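Local coordinates for protein beta-galactosidase (Trichoderma reesei, PDB 3OG2) that probably hydrolyses terminal non-reducing beta-D-galactose residues from beta-D-galactosides, as a glycoside hydrolase of family 35, at residues 646-657 with 973-982; 943-951 with 984-992. All coordinates share one frame; numbering follows the deposited sequence.

Interaction 1: residues 646-657 with 973-982; sequences AIEIPHVQVPEL and LALKSKSPIL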
ATOM      1  N   ALA A 646     -22.701  21.248  11.017  1.00 12.91           N
ATOM      2  CA  ALA A 646     -22.541  20.757  12.385  1.00 13.52           C
ATOM      3  C   ALA A 646     -21.367  19.802  12.416  1.00 11.54           C
ATOM      4  O   ALA A 646     -21.280  18.898  11.582  1.00 14.47           O
ATOM      5  CB  ALA A 646     -23.805  20.035  12.861  1.00 16.09           C
ATOM      6  N   ILE A 647     -20.448  20.013  13.326  1.00 11.02           N
ATOM      7  CA  ILE A 647     -19.324  19.101  13.537  1.00 12.11           C
ATOM      8  C   ILE A 647     -19.148  18.908  15.036  1.00 14.14           C
ATOM      9  O   ILE A 647     -18.663  19.804  15.707  1.00 25.21           O
ATOM     10  CB  ILE A 647     -18.011  19.621  12.896  1.00 12.15           C
ATOM     11  CG1 ILE A 647     -18.194  19.873  11.393  1.00 12.36           C
ATOM     12  CG2 ILE A 647     -16.832  18.699  13.224  1.00 14.29           C
ATOM     13  CD1 ILE A 647     -17.118  20.761  10.823  1.00 13.66           C
ATOM     14  N   GLU A 648     -19.575  17.786  15.554  1.00 12.50           N
ATOM     15  CA  GLU A 648     -19.318  17.448  16.951  1.00 15.33           C
ATOM     16  C   GLU A 648     -18.315  16.303  16.931  1.00 16.14           C
ATOM     17  O   GLU A 648     -18.565  15.297  16.234  1.00 18.37           O
ATOM     18  CB  GLU A 648     -20.616  17.010  17.598  1.00 28.89           C
ATOM     19  CG  GLU A 648     -21.745  18.032  17.416  1.00 50.62           C
ATOM     20  CD  GLU A 648     -21.841  18.795  18.733  1.00 65.66           C
ATOM     21  OE1 GLU A 648     -22.910  18.761  19.382  1.00 70.07           O
ATOM     22  OE2 GLU A 648     -20.760  19.369  19.013  1.00 82.62           O
ATOM     23  N   ILE A 649     -17.202  16.427  17.640  1.00 16.03           N
ATOM     24  CA  ILE A 649     -16.241  15.308  17.745  1.00 16.45           C
ATOM     25  C   ILE A 649     -16.383  14.756  19.162  1.00 17.15           C
ATOM     26  O   ILE A 649     -16.032  15.450  20.139  1.00 20.51           O
ATOM     27  CB  ILE A 649     -14.812  15.787  17.453  1.00 19.54           C
ATOM     28  CG1 ILE A 649     -14.700  16.491  16.087  1.00 16.70           C
ATOM     29  CG2 ILE A 649     -13.769  14.670  17.591  1.00 20.33           C
ATOM     30  CD1 ILE A 649     -15.068  15.629  14.895  1.00 17.23           C
ATOM     31  N   PRO A 650     -16.969  13.580  19.339  1.00 17.71           N
ATOM     32  CA  PRO A 650     -17.273  13.111  20.700  1.00 19.63           C
ATOM     33  C   PRO A 650     -16.057  12.489  21.350  1.00 20.60           C
ATOM     34  O   PRO A 650     -15.114  12.115  20.668  1.00 18.85           O
ATOM     35  CB  PRO A 650     -18.344  12.039  20.458  1.00 21.03           C
ATOM     36  CG  PRO A 650     -17.958  11.477  19.099  1.00 20.72           C
ATOM     37  CD  PRO A 650     -17.448  12.643  18.283  1.00 18.07           C
ATOM     38  N   HIS A 651     -16.165  12.376  22.660  1.00 20.85           N
ATOM     39  CA  HIS A 651     -15.276  11.553  23.432  1.00 22.31           C
ATOM     40  C   HIS A 651     -15.668  10.118  23.145  1.00 21.71           C
ATOM     41  O   HIS A 651     -16.839   9.759  23.110  1.00 45.81           O
ATOM     42  CB  HIS A 651     -15.466  11.844  24.929  1.00 29.51           C
ATOM     43  CG  HIS A 651     -14.665  10.887  25.767  1.00 30.86           C
ATOM     44  ND1 HIS A 651     -13.290  10.983  25.863  1.00 49.27           N
ATOM     45  CD2 HIS A 651     -15.001   9.805  26.500  1.00 38.52           C
ATOM     46  CE1 HIS A 651     -12.836  10.006  26.645  1.00 47.98           C
ATOM     47  NE2 HIS A 651     -13.851   9.262  27.056  1.00 35.93           N
ATOM     48  N   VAL A 652     -14.674   9.279  22.953  1.00 24.34           N
ATOM     49  CA  VAL A 652     -15.022   7.879  22.771  1.00 26.40           C
ATOM     50  C   VAL A 652     -14.398   7.051  23.893  1.00 25.26           C
ATOM     51  O   VAL A 652     -13.229   7.170  24.209  1.00 42.82           O
ATOM     52  CB  VAL A 652     -14.558   7.459  21.383  1.00 33.37           C
ATOM     53  CG1 VAL A 652     -14.147   6.002  21.312  1.00 50.25           C
ATOM     54  CG2 VAL A 652     -15.717   7.783  20.412  1.00 45.24           C
ATOM     55  N   GLN A 653     -15.258   6.230  24.440  1.00 32.00           N
ATOM     56  CA  GLN A 653     -14.825   5.253  25.423  1.00 37.95           C
ATOM     57  C   GLN A 653     -14.946   3.860  24.801  1.00 37.44           C
ATOM     58  O   GLN A 653     -15.922   3.427  24.177  1.00 39.55           O
ATOM     59  CB  GLN A 653     -15.579   5.326  26.753  1.00 47.04           C
ATOM     60  CG  GLN A 653     -14.685   5.494  27.968  1.00 61.49           C
ATOM     61  CD  GLN A 653     -13.440   4.653  28.104  1.00 66.61           C
ATOM     62  OE1 GLN A 653     -13.297   3.894  29.087  1.00 61.18           O
ATOM     63  NE2 GLN A 653     -12.469   4.745  27.188  1.00 55.31           N
ATOM     64  N   VAL A 654     -13.870   3.122  24.971  1.00 34.09           N
ATOM     65  CA  VAL A 654     -13.968   1.724  24.520  1.00 28.92           C
ATOM     66  C   VAL A 654     -13.657   0.830  25.718  1.00 23.53           C
ATOM     67  O   VAL A 654     -13.078   1.257  26.724  1.00 23.21           O
ATOM     68  CB  VAL A 654     -13.038   1.420  23.333  1.00 35.19           C
ATOM     69  CG1 VAL A 654     -13.495   2.119  22.055  1.00 38.96           C
ATOM     70  CG2 VAL A 654     -11.623   1.749  23.772  1.00 33.37           C
ATOM     71  N   PRO A 655     -14.079  -0.414  25.636  1.00 23.80           N
ATOM     72  CA  PRO A 655     -13.871  -1.302  26.783  1.00 21.64           C
ATOM     73  C   PRO A 655     -12.375  -1.486  27.056  1.00 17.34           C
ATOM     74  O   PRO A 655     -11.560  -1.449  26.134  1.00 20.95           O
ATOM     75  CB  PRO A 655     -14.469  -2.632  26.329  1.00 24.07           C
ATOM     76  CG  PRO A 655     -15.307  -2.327  25.157  1.00 27.16           C
ATOM     77  CD  PRO A 655     -14.761  -1.099  24.511  1.00 26.33           C
ATOM     78  N   GLU A 656     -12.075  -1.667  28.336  1.00 17.71           N
ATOM     79  CA  GLU A 656     -10.786  -2.108  28.840  1.00 18.14           C
ATOM     80  C   GLU A 656     -10.543  -3.595  28.578  1.00 17.65           C
ATOM     81  O   GLU A 656     -11.257  -4.448  29.106  1.00 21.33           O
ATOM     82  CB  GLU A 656     -10.708  -1.854  30.358  1.00 20.72           C
ATOM     83  CG  GLU A 656     -10.827  -0.386  30.708  1.00 36.03           C
ATOM     84  CD  GLU A 656     -10.755  -0.148  32.208  1.00 50.29           C
ATOM     85  OE1 GLU A 656     -11.767   0.315  32.799  1.00 80.43           O
ATOM     86  OE2 GLU A 656      -9.650  -0.444  32.726  1.00 62.97           O
ATOM     87  N   LEU A 657      -9.543  -3.945  27.777  1.00 15.47           N
ATOM     88  CA  LEU A 657      -9.299  -5.360  27.483  1.00 16.28           C
ATOM     89  C   LEU A 657      -8.921  -6.151  28.733  1.00 17.41           C
ATOM     90  O   LEU A 657      -9.169  -7.347  28.846  1.00 19.77           O
ATOM     91  CB  LEU A 657      -8.187  -5.487  26.425  1.00 14.37           C
ATOM     92  CG  LEU A 657      -8.508  -4.812  25.082  1.00 13.12           C
ATOM     93  CD1 LEU A 657      -7.389  -5.148  24.096  1.00 13.85           C
ATOM     94  CD2 LEU A 657      -9.830  -5.269  24.529  1.00 15.30           C
ATOM     95  N   LEU A 973      -2.139  -4.817  27.531  1.00 16.21           N
ATOM     96  CA  LEU A 973      -2.811  -5.000  26.245  1.00 14.70           C
ATOM     97  C   LEU A 973      -4.038  -4.093  26.279  1.00 14.97           C
ATOM     98  O   LEU A 973      -4.840  -4.195  27.214  1.00 18.23           O
ATOM     99  CB  LEU A 973      -3.194  -6.459  26.064  1.00 17.29           C
ATOM    100  CG  LEU A 973      -3.913  -6.782  24.750  1.00 19.75           C
ATOM    101  CD1 LEU A 973      -2.973  -6.533  23.581  1.00 19.33           C
ATOM    102  CD2 LEU A 973      -4.410  -8.220  24.811  1.00 25.39           C
ATOM    103  N   ALA A 974      -4.156  -3.156  25.334  1.00 13.62           N
ATOM    104  CA  ALA A 974      -5.203  -2.185  25.404  1.00 13.38           C
ATOM    105  C   ALA A 974      -5.760  -1.941  24.014  1.00 11.80           C
ATOM    106  O   ALA A 974      -5.064  -2.085  23.020  1.00 14.40           O
ATOM    107  CB  ALA A 974      -4.649  -0.893  26.006  1.00 18.26           C
ATOM    108  N   LEU A 975      -7.013  -1.573  23.949  1.00 13.25           N
ATOM    109  CA  LEU A 975      -7.643  -1.101  22.735  1.00 13.75           C
ATOM    110  C   LEU A 975      -7.428   0.383  22.659  1.00 17.30           C
ATOM    111  O   LEU A 975      -7.763   1.060  23.639  1.00 25.26           O
ATOM    112  CB  LEU A 975      -9.084  -1.586  22.854  1.00 19.80           C
ATOM    113  CG  LEU A 975     -10.002  -1.436  21.689  1.00 19.80           C
ATOM    114  CD1 LEU A 975      -9.484  -2.332  20.556  1.00 19.03           C
ATOM    115  CD2 LEU A 975     -11.428  -1.768  22.092  1.00 19.94           C
ATOM    116  N   LYS A 976      -6.920   0.890  21.581  1.00 14.99           N
ATOM    117  CA  LYS A 976      -6.711   2.325  21.371  1.00 14.56           C
ATOM    118  C   LYS A 976      -7.590   2.826  20.234  1.00 11.53           C
ATOM    119  O   LYS A 976      -7.783   2.155  19.206  1.00 13.53           O
ATOM    120  CB  LYS A 976      -5.221   2.643  21.081  1.00 16.61           C
ATOM    121  CG  LYS A 976      -4.432   2.201  22.314  1.00 26.89           C
ATOM    122  CD  LYS A 976      -4.770   3.020  23.554  1.00 39.43           C
ATOM    123  CE  LYS A 976      -3.712   2.848  24.626  1.00 38.85           C
ATOM    124  NZ  LYS A 976      -3.684   3.953  25.619  1.00 51.00           N
ATOM    125  N   SER A 977      -8.109   4.040  20.401  1.00 12.63           N
ATOM    126  CA  SER A 977      -8.896   4.674  19.351  1.00 12.74           C
ATOM    127  C   SER A 977      -8.168   5.953  18.886  1.00 12.20           C
ATOM    128  O   SER A 977      -7.490   6.612  19.672  1.00 18.21           O
ATOM    129  CB  SER A 977     -10.309   5.009  19.786  1.00 14.57           C
ATOM    130  OG  SER A 977     -10.243   5.926  20.896  1.00 18.28           O
ATOM    131  N   LYS A 978      -8.343   6.276  17.608  1.00 12.86           N
ATOM    132  CA  LYS A 978      -7.885   7.577  17.107  1.00 13.42           C
ATOM    133  C   LYS A 978      -9.060   8.528  17.228  1.00 14.06           C
ATOM    134  O   LYS A 978     -10.198   8.119  17.486  1.00 14.56           O
ATOM    135  CB  LYS A 978      -7.380   7.426  15.696  1.00 14.62           C
ATOM    136  CG  LYS A 978      -6.293   6.371  15.533  1.00 16.80           C
ATOM    137  CD  LYS A 978      -5.013   6.703  16.265  1.00 22.91           C
ATOM    138  CE  LYS A 978      -4.096   5.468  16.315  1.00 40.01           C
ATOM    139  NZ  LYS A 978      -2.799   5.824  16.955  1.00 55.96           N
ATOM    140  N   SER A 979      -8.780   9.802  17.050  1.00 13.23           N
ATOM    141  CA  SER A 979      -9.835  10.826  17.178  1.00 14.33           C
ATOM    142  C   SER A 979     -10.962  10.549  16.195  1.00 13.22           C
ATOM    143  O   SER A 979     -10.696  10.313  14.988  1.00 14.26           O
ATOM    144  CB  SER A 979      -9.166  12.191  16.936  1.00 17.69           C
ATOM    145  OG  SER A 979     -10.114  13.248  17.157  1.00 19.10           O
ATOM    146  N   PRO A 980     -12.211  10.584  16.649  1.00 12.12           N
ATOM    147  CA  PRO A 980     -13.304  10.235  15.725  1.00 12.91           C
ATOM    148  C   PRO A 980     -13.427  11.213  14.565  1.00 11.27           C
ATOM    149  O   PRO A 980     -13.310  12.430  14.758  1.00 15.68           O
ATOM    150  CB  PRO A 980     -14.578  10.340  16.597  1.00 14.80           C
ATOM    151  CG  PRO A 980     -14.172  10.920  17.881  1.00 24.35           C
ATOM    152  CD  PRO A 980     -12.695  10.902  17.995  1.00 15.48           C
ATOM    153  N   ILE A 981     -13.689  10.683  13.385  1.00 10.96           N
ATOM    154  CA  ILE A 981     -13.887  11.544  12.211  1.00  9.62           C
ATOM    155  C   ILE A 981     -15.353  11.507  11.807  1.00  9.27           C
ATOM    156  O   ILE A 981     -15.878  10.455  11.509  1.00 10.38           O
ATOM    157  CB  ILE A 981     -13.009  11.011  11.042  1.00 11.17           C
ATOM    158  CG1 ILE A 981     -11.534  11.052  11.501  1.00 15.78           C
ATOM    159  CG2 ILE A 981     -13.305  11.776   9.765  1.00 11.69           C
ATOM    160  CD1 ILE A 981     -10.739   9.933  10.863  1.00 25.97           C
ATOM    161  N   LEU A 982     -15.986  12.673  11.802  1.00  8.77           N
ATOM    162  CA  LEU A 982     -17.372  12.730  11.337  1.00  8.99           C
ATOM    163  C   LEU A 982     -17.374  12.448   9.854  1.00  9.11           C
ATOM    164  O   LEU A 982     -16.634  13.121   9.119  1.00 10.24           O
ATOM    165  CB  LEU A 982     -17.910  14.134  11.655  1.00  9.29           C
ATOM    166  CG  LEU A 982     -19.393  14.339  11.330  1.00 10.94           C
ATOM    167  CD1 LEU A 982     -20.284  13.493  12.216  1.00 13.43           C
ATOM    168  CD2 LEU A 982     -19.736  15.818  11.474  1.00 12.67           C
TER
HETATM  169  O   HOH W   1      -8.488  -1.446  26.420  1.00 19.30           O
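Leu657 drops its side chain onto strand 973-977 and makes the closely packed end of this contact. Its CD1 lies 3.6 Å from Leu975 N, over the peptide that follows Ala974, and also meets Leu973 CG. Leu657 CG faces Leu975 CB, the two side chains crossing at about a right angle. Leu975 has CG anti to its own N (chi1 -172°), which carries CD2 on to Val654 CB at 3.8 Å. Phe906 and Leu891 also touch Leu657. Cut back to an alanine, this residue would probably leave a gap above the Ala974-Leu975 peptide, with Leu973 CG losing its neighbour CD1 and Leu975 CB losing its cover.

One water ties the backbones together at this end. It donates to Pro655 O and accepts from Leu657 N and from Leu975 N (2.9 Å).

Further along, Val652 makes lighter contacts, CG1 to Ser977 OG at 3.9 Å and CG2 to Pro980 CG. Pro980 CG also lies 3.7 Å from Pro650 CD, and the two rings slide past each other in opposite directions. Ile649 CG2 touches both Pro980 O (3.6 Å) and Pro980 CG. At the far end, beside solvent-exposed Ala646, Leu982 CD2 reaches Ala646 O at 3.4 Å and lies against Ile647 CA and CG1.

The chemistry is apolar, with no direct hydrogen bond between the segments. The loop 646-657 therefore lies along 973-982 by side-chain fit and a shared water, not as an added strand.

Interaction 2: residues 943-951 with 984-992; sequences VPEGILDYN and GRERVEVVK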
ATOM      1  N   VAL A 943      -6.976  -2.882  13.320  1.00  7.96           N
ATOM      2  CA  VAL A 943      -7.915  -3.865  12.769  1.00  7.84           C
ATOM      3  C   VAL A 943      -9.068  -3.083  12.203  1.00  8.24           C
ATOM      4  O   VAL A 943      -9.624  -2.304  12.962  1.00  9.62           O
ATOM      5  CB  VAL A 943      -8.359  -4.902  13.808  1.00  7.99           C
ATOM      6  CG1 VAL A 943      -9.289  -5.901  13.137  1.00 10.69           C
ATOM      7  CG2 VAL A 943      -7.113  -5.573  14.412  1.00  8.90           C
ATOM      8  N   PRO A 944      -9.427  -3.236  10.936  1.00  8.49           N
ATOM      9  CA  PRO A 944     -10.469  -2.360  10.391  1.00  9.10           C
ATOM     10  C   PRO A 944     -11.882  -2.691  10.849  1.00  9.11           C
ATOM     11  O   PRO A 944     -12.245  -3.829  11.059  1.00  9.60           O
ATOM     12  CB  PRO A 944     -10.402  -2.639   8.887  1.00  9.63           C
ATOM     13  CG  PRO A 944      -9.838  -4.022   8.794  1.00 10.30           C
ATOM     14  CD  PRO A 944      -8.894  -4.197   9.956  1.00  9.04           C
ATOM     15  N   GLU A 945     -12.700  -1.607  10.966  1.00  9.23           N
ATOM     16  CA  GLU A 945     -14.135  -1.788  10.988  1.00  9.74           C
ATOM     17  C   GLU A 945     -14.549  -2.670   9.824  1.00  9.94           C
ATOM     18  O   GLU A 945     -14.000  -2.510   8.734  1.00 10.77           O
ATOM     19  CB  GLU A 945     -14.807  -0.397  10.880  1.00 11.14           C
ATOM     20  CG  GLU A 945     -16.318  -0.456  11.079  1.00 12.03           C
ATOM     21  CD  GLU A 945     -16.929   0.917  10.968  1.00 12.19           C
ATOM     22  OE1 GLU A 945     -16.215   1.934  11.192  1.00 14.07           O
ATOM     23  OE2 GLU A 945     -18.139   1.002  10.669  1.00 14.70           O
ATOM     24  N   GLY A 946     -15.462  -3.617  10.045  1.00  9.88           N
ATOM     25  CA  GLY A 946     -15.761  -4.592   8.980  1.00 10.41           C
ATOM     26  C   GLY A 946     -15.272  -5.922   9.468  1.00  8.54           C
ATOM     27  O   GLY A 946     -16.019  -6.910   9.560  1.00 11.08           O
ATOM     28  N   ILE A 947     -14.003  -6.017   9.835  1.00  8.92           N
ATOM     29  CA  ILE A 947     -13.472  -7.163  10.555  1.00  9.55           C
ATOM     30  C   ILE A 947     -13.970  -7.063  12.026  1.00  9.55           C
ATOM     31  O   ILE A 947     -14.509  -8.053  12.514  1.00 10.05           O
ATOM     32  CB  ILE A 947     -11.949  -7.268  10.469  1.00  8.92           C
ATOM     33  CG1 ILE A 947     -11.462  -7.469   9.024  1.00  9.11           C
ATOM     34  CG2 ILE A 947     -11.467  -8.418  11.357  1.00  9.78           C
ATOM     35  CD1 ILE A 947     -11.994  -8.726   8.331  1.00 11.74           C
ATOM     36  N   LEU A 948     -13.811  -5.887  12.612  1.00 10.21           N
ATOM     37  CA  LEU A 948     -14.528  -5.639  13.872  1.00 10.06           C
ATOM     38  C   LEU A 948     -15.969  -5.217  13.633  1.00 10.79           C
ATOM     39  O   LEU A 948     -16.246  -4.457  12.682  1.00 11.93           O
ATOM     40  CB  LEU A 948     -13.833  -4.489  14.593  1.00 11.40           C
ATOM     41  CG  LEU A 948     -12.562  -4.849  15.350  1.00 11.19           C
ATOM     42  CD1 LEU A 948     -11.758  -3.609  15.696  1.00 13.21           C
ATOM     43  CD2 LEU A 948     -12.888  -5.624  16.649  1.00 12.54           C
ATOM     44  N   ASP A 949     -16.900  -5.625  14.478  1.00 11.57           N
ATOM     45  CA  ASP A 949     -18.283  -5.236  14.491  1.00 11.78           C
ATOM     46  C   ASP A 949     -18.420  -4.147  15.546  1.00 11.13           C
ATOM     47  O   ASP A 949     -18.269  -4.400  16.754  1.00 12.11           O
ATOM     48  CB  ASP A 949     -19.159  -6.469  14.786  1.00 14.72           C
ATOM     49  CG  ASP A 949     -20.641  -6.146  14.745  1.00 16.05           C
ATOM     50  OD1 ASP A 949     -21.017  -4.953  14.746  1.00 16.16           O
ATOM     51  OD2 ASP A 949     -21.488  -7.091  14.769  1.00 21.12           O
ATOM     52  N   TYR A 950     -18.662  -2.912  15.129  1.00 11.52           N
ATOM     53  CA  TYR A 950     -18.723  -1.783  16.036  1.00 12.39           C
ATOM     54  C   TYR A 950     -20.046  -1.699  16.766  1.00 12.74           C
ATOM     55  O   TYR A 950     -20.237  -0.836  17.624  1.00 16.68           O
ATOM     56  CB  TYR A 950     -18.495  -0.454  15.262  1.00 13.01           C
ATOM     57  CG  TYR A 950     -17.022  -0.184  15.017  1.00 11.77           C
ATOM     58  CD1 TYR A 950     -16.075  -1.190  14.800  1.00 12.24           C
ATOM     59  CD2 TYR A 950     -16.579   1.136  14.964  1.00 13.12           C
ATOM     60  CE1 TYR A 950     -14.738  -0.861  14.566  1.00 11.25           C
ATOM     61  CE2 TYR A 950     -15.257   1.478  14.750  1.00 13.72           C
ATOM     62  CZ  TYR A 950     -14.347   0.450  14.549  1.00 11.03           C
ATOM     63  OH  TYR A 950     -13.048   0.799  14.328  1.00 12.90           O
ATOM     64  N   ASN A 951     -20.988  -2.610  16.472  1.00 13.54           N
ATOM     65  CA  ASN A 951     -22.304  -2.582  17.161  1.00 15.36           C
ATOM     66  C   ASN A 951     -22.717  -4.006  17.418  1.00 15.71           C
ATOM     67  O   ASN A 951     -23.770  -4.534  17.082  1.00 22.33           O
ATOM     68  CB  ASN A 951     -23.306  -1.782  16.310  1.00 20.98           C
ATOM     69  CG  ASN A 951     -23.000  -0.290  16.422  1.00 27.08           C
ATOM     70  OD1 ASN A 951     -22.459   0.365  15.499  1.00 27.81           O
ATOM     71  ND2 ASN A 951     -23.352   0.291  17.592  1.00 29.46           N
ATOM     72  N   GLY A 984     -18.845  11.055   5.895  1.00 10.04           N
ATOM     73  CA  GLY A 984     -19.816  10.989   4.817  1.00 11.17           C
ATOM     74  C   GLY A 984     -19.550   9.769   3.943  1.00 10.02           C
ATOM     75  O   GLY A 984     -20.071   9.721   2.841  1.00 11.07           O
ATOM     76  N   ARG A 985     -18.761   8.797   4.440  1.00  9.54           N
ATOM     77  CA  ARG A 985     -18.502   7.577   3.688  1.00 10.11           C
ATOM     78  C   ARG A 985     -19.739   6.749   3.509  1.00 10.33           C
ATOM     79  O   ARG A 985     -20.760   6.922   4.215  1.00 13.05           O
ATOM     80  CB  ARG A 985     -17.457   6.731   4.446  1.00 10.98           C
ATOM     81  CG  ARG A 985     -18.071   6.103   5.710  1.00 10.82           C
ATOM     82  CD  ARG A 985     -16.959   5.430   6.522  1.00 11.66           C
ATOM     83  NE  ARG A 985     -17.542   5.017   7.816  1.00 12.36           N
ATOM     84  CZ  ARG A 985     -16.842   4.342   8.722  1.00 10.82           C
ATOM     85  NH1 ARG A 985     -15.576   3.988   8.504  1.00 12.22           N
ATOM     86  NH2 ARG A 985     -17.421   4.016   9.879  1.00 11.80           N
ATOM     87  N   GLU A 986     -19.674   5.777   2.607  1.00 10.38           N
ATOM     88  CA  GLU A 986     -20.708   4.754   2.519  1.00 11.02           C
ATOM     89  C   GLU A 986     -20.503   3.789   3.674  1.00 13.76           C
ATOM     90  O   GLU A 986     -19.389   3.522   4.147  1.00 13.63           O
ATOM     91  CB  GLU A 986     -20.633   3.998   1.191  1.00 17.06           C
ATOM     92  CG  GLU A 986     -20.879   4.833  -0.036  1.00 27.93           C
ATOM     93  CD  GLU A 986     -22.183   5.556  -0.179  1.00 50.12           C
ATOM     94  OE1 GLU A 986     -23.220   4.899   0.081  1.00 73.25           O
ATOM     95  OE2 GLU A 986     -22.255   6.746  -0.551  1.00 64.95           O
ATOM     96  N   ARG A 987     -21.596   3.249   4.190  1.00 13.61           N
ATOM     97  CA  ARG A 987     -21.567   2.437   5.398  1.00 16.50           C
ATOM     98  C   ARG A 987     -20.720   1.184   5.229  1.00 12.92           C
ATOM     99  O   ARG A 987     -20.697   0.567   4.161  1.00 14.69           O
ATOM    100  CB  ARG A 987     -23.024   2.079   5.791  1.00 23.33           C
ATOM    101  CG  ARG A 987     -23.696   3.281   6.479  1.00 40.29           C
ATOM    102  CD  ARG A 987     -24.883   2.991   7.352  1.00 48.40           C
ATOM    103  NE  ARG A 987     -26.095   3.601   6.867  1.00 62.14           N
ATOM    104  CZ  ARG A 987     -26.495   4.374   5.890  1.00 65.45           C
ATOM    105  NH1 ARG A 987     -25.718   4.870   4.940  1.00 55.81           N
ATOM    106  NH2 ARG A 987     -27.802   4.683   5.862  1.00 76.14           N
ATOM    107  N   VAL A 988     -20.051   0.824   6.324  1.00 12.48           N
ATOM    108  CA  VAL A 988     -19.203  -0.361   6.371  1.00 11.12           C
ATOM    109  C   VAL A 988     -20.011  -1.560   6.860  1.00 11.49           C
ATOM    110  O   VAL A 988     -20.589  -1.533   7.921  1.00 15.81           O
ATOM    111  CB  VAL A 988     -17.993  -0.170   7.292  1.00 12.49           C
ATOM    112  CG1 VAL A 988     -17.066  -1.402   7.261  1.00 15.41           C
ATOM    113  CG2 VAL A 988     -17.197   1.077   6.934  1.00 14.82           C
ATOM    114  N   GLU A 989     -20.029  -2.586   6.035  1.00 11.59           N
ATOM    115  CA  GLU A 989     -20.747  -3.798   6.391  1.00 13.37           C
ATOM    116  C   GLU A 989     -19.814  -4.754   7.080  1.00 11.08           C
ATOM    117  O   GLU A 989     -18.650  -4.948   6.647  1.00 11.80           O
ATOM    118  CB  GLU A 989     -21.273  -4.459   5.108  1.00 15.69           C
ATOM    119  CG  GLU A 989     -22.298  -3.531   4.434  1.00 29.28           C
ATOM    120  CD  GLU A 989     -23.165  -4.322   3.497  1.00 43.76           C
ATOM    121  OE1 GLU A 989     -23.244  -5.554   3.739  1.00 61.32           O
ATOM    122  OE2 GLU A 989     -23.724  -3.699   2.556  1.00 59.37           O
ATOM    123  N   VAL A 990     -20.310  -5.405   8.112  1.00 12.09           N
ATOM    124  CA  VAL A 990     -19.494  -6.384   8.831  1.00 11.49           C
ATOM    125  C   VAL A 990     -19.247  -7.595   7.956  1.00 11.34           C
ATOM    126  O   VAL A 990     -20.164  -8.141   7.345  1.00 11.40           O
ATOM    127  CB  VAL A 990     -20.234  -6.796  10.132  1.00 13.42           C
ATOM    128  CG1 VAL A 990     -19.455  -7.881  10.833  1.00 16.62           C
ATOM    129  CG2 VAL A 990     -20.470  -5.553  11.004  1.00 16.30           C
ATOM    130  N   VAL A 991     -18.007  -8.029   7.952  1.00  9.74           N
ATOM    131  CA  VAL A 991     -17.645  -9.238   7.212  1.00 11.02           C
ATOM    132  C   VAL A 991     -18.112 -10.437   8.008  1.00 11.75           C
ATOM    133  O   VAL A 991     -17.776 -10.542   9.195  1.00 13.92           O
ATOM    134  CB  VAL A 991     -16.119  -9.220   7.004  1.00 10.99           C
ATOM    135  CG1 VAL A 991     -15.669 -10.506   6.344  1.00 12.81           C
ATOM    136  CG2 VAL A 991     -15.706  -8.035   6.144  1.00 11.97           C
ATOM    137  N   LYS A 992     -18.876 -11.300   7.373  1.00 13.31           N
ATOM    138  CA  LYS A 992     -19.538 -12.434   8.030  1.00 19.83           C
ATOM    139  C   LYS A 992     -18.668 -13.669   8.051  1.00 16.16           C
ATOM    140  O   LYS A 992     -18.965 -14.676   7.394  1.00 22.23           O
ATOM    141  CB  LYS A 992     -20.870 -12.743   7.320  1.00 25.31           C
ATOM    142  CG  LYS A 992     -21.784 -11.520   7.237  1.00 31.68           C
ATOM    143  CD  LYS A 992     -23.190 -11.802   6.698  1.00 42.02           C
ATOM    144  CE  LYS A 992     -24.053 -10.554   6.654  1.00 38.78           C
ATOM    145  NZ  LYS A 992     -24.576 -10.148   5.326  1.00 59.58           N
TER
HETATM  146  O   HOH W   2     -20.097   2.259   8.849  1.00 17.88           O
HETATM  147  O   HOH W   3     -13.736   2.823  10.743  1.00 18.33           O
HETATM  148  O   HOH W   4     -19.737  -1.069  10.590  1.00 18.86           O
HETATM  149  O   HOH W   5     -16.108 -10.008  11.252  1.00 19.62           O
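Glu945 lays its side chain against Val988, with CG 4.0 Å from Val988 CG1, and ends at the guanidinium of Arg985. CG anti to the backbone N (chi1 -172°) and an extended chain beyond it carry the carboxylate there. Its OE1 takes a salt-bridging hydrogen bond from Arg985 NH2 at 2.7 Å, on the syn side but tilted out of the carboxylate plane. The two flat groups do not lie in one plane; they are turned 74° apart. Arg985 NH2 also donates to Ala897 O. Val988 CG2 sits 3.6 Å above the centre of the guanidinium plane, so the valine covers one face.

Waters fill in round the carboxylate. One links Glu945 OE1 to Arg985 NH1. Another donates to both Glu945 OE2 and Val988 O. Glu945 CG also rests over the centre of the Tyr950 ring.

The backbones meet at Gly946. Val991 N donates to Gly946 O at 2.8 Å in a nearly straight bond (169°). Val990 CA adds a CA-H...O contact to the same oxygen. A side chain on Gly946 would crowd Val988 CG1 and the carbonyl O of Glu945, which fits the glycine. Nearby, Val990 CG2 packs on the Asp949 carboxyl group at 3.8 Å.

Asp949 OD1 accepts from Asn951 N, which makes an Asx turn. This is the loop joining strands 940-943 and 953-962 of the second all-beta domain, held by the Glu945-Arg985 salt bridge and the Val991-Gly946 backbone bond to the chain leaving strand 981-982.

In the fold
Interactions 1 and 2 adjoin in sequence: strand 981-982 ends the second segment of interaction 1, and 984-992 follows after one residue. Their centres are about 15 Å apart, and the segments do not otherwise touch. Strand 900-908 connects them. It pairs with strands 973-977, 981-982 and 940-943, and its Tyr900 and Phe906 touch the loop 646-657. Ile902 O accepts a hydrogen bond from Tyr950 OH of interaction 2. Both contacts lie away from the galactose-binding residues such as Glu180 and Glu278. Interaction 1 is near a glycan: the side chain of Ser979 is about 4 Å from a bound NAG. Interaction 2 instead meets Ser56 and Leu57, through Val988.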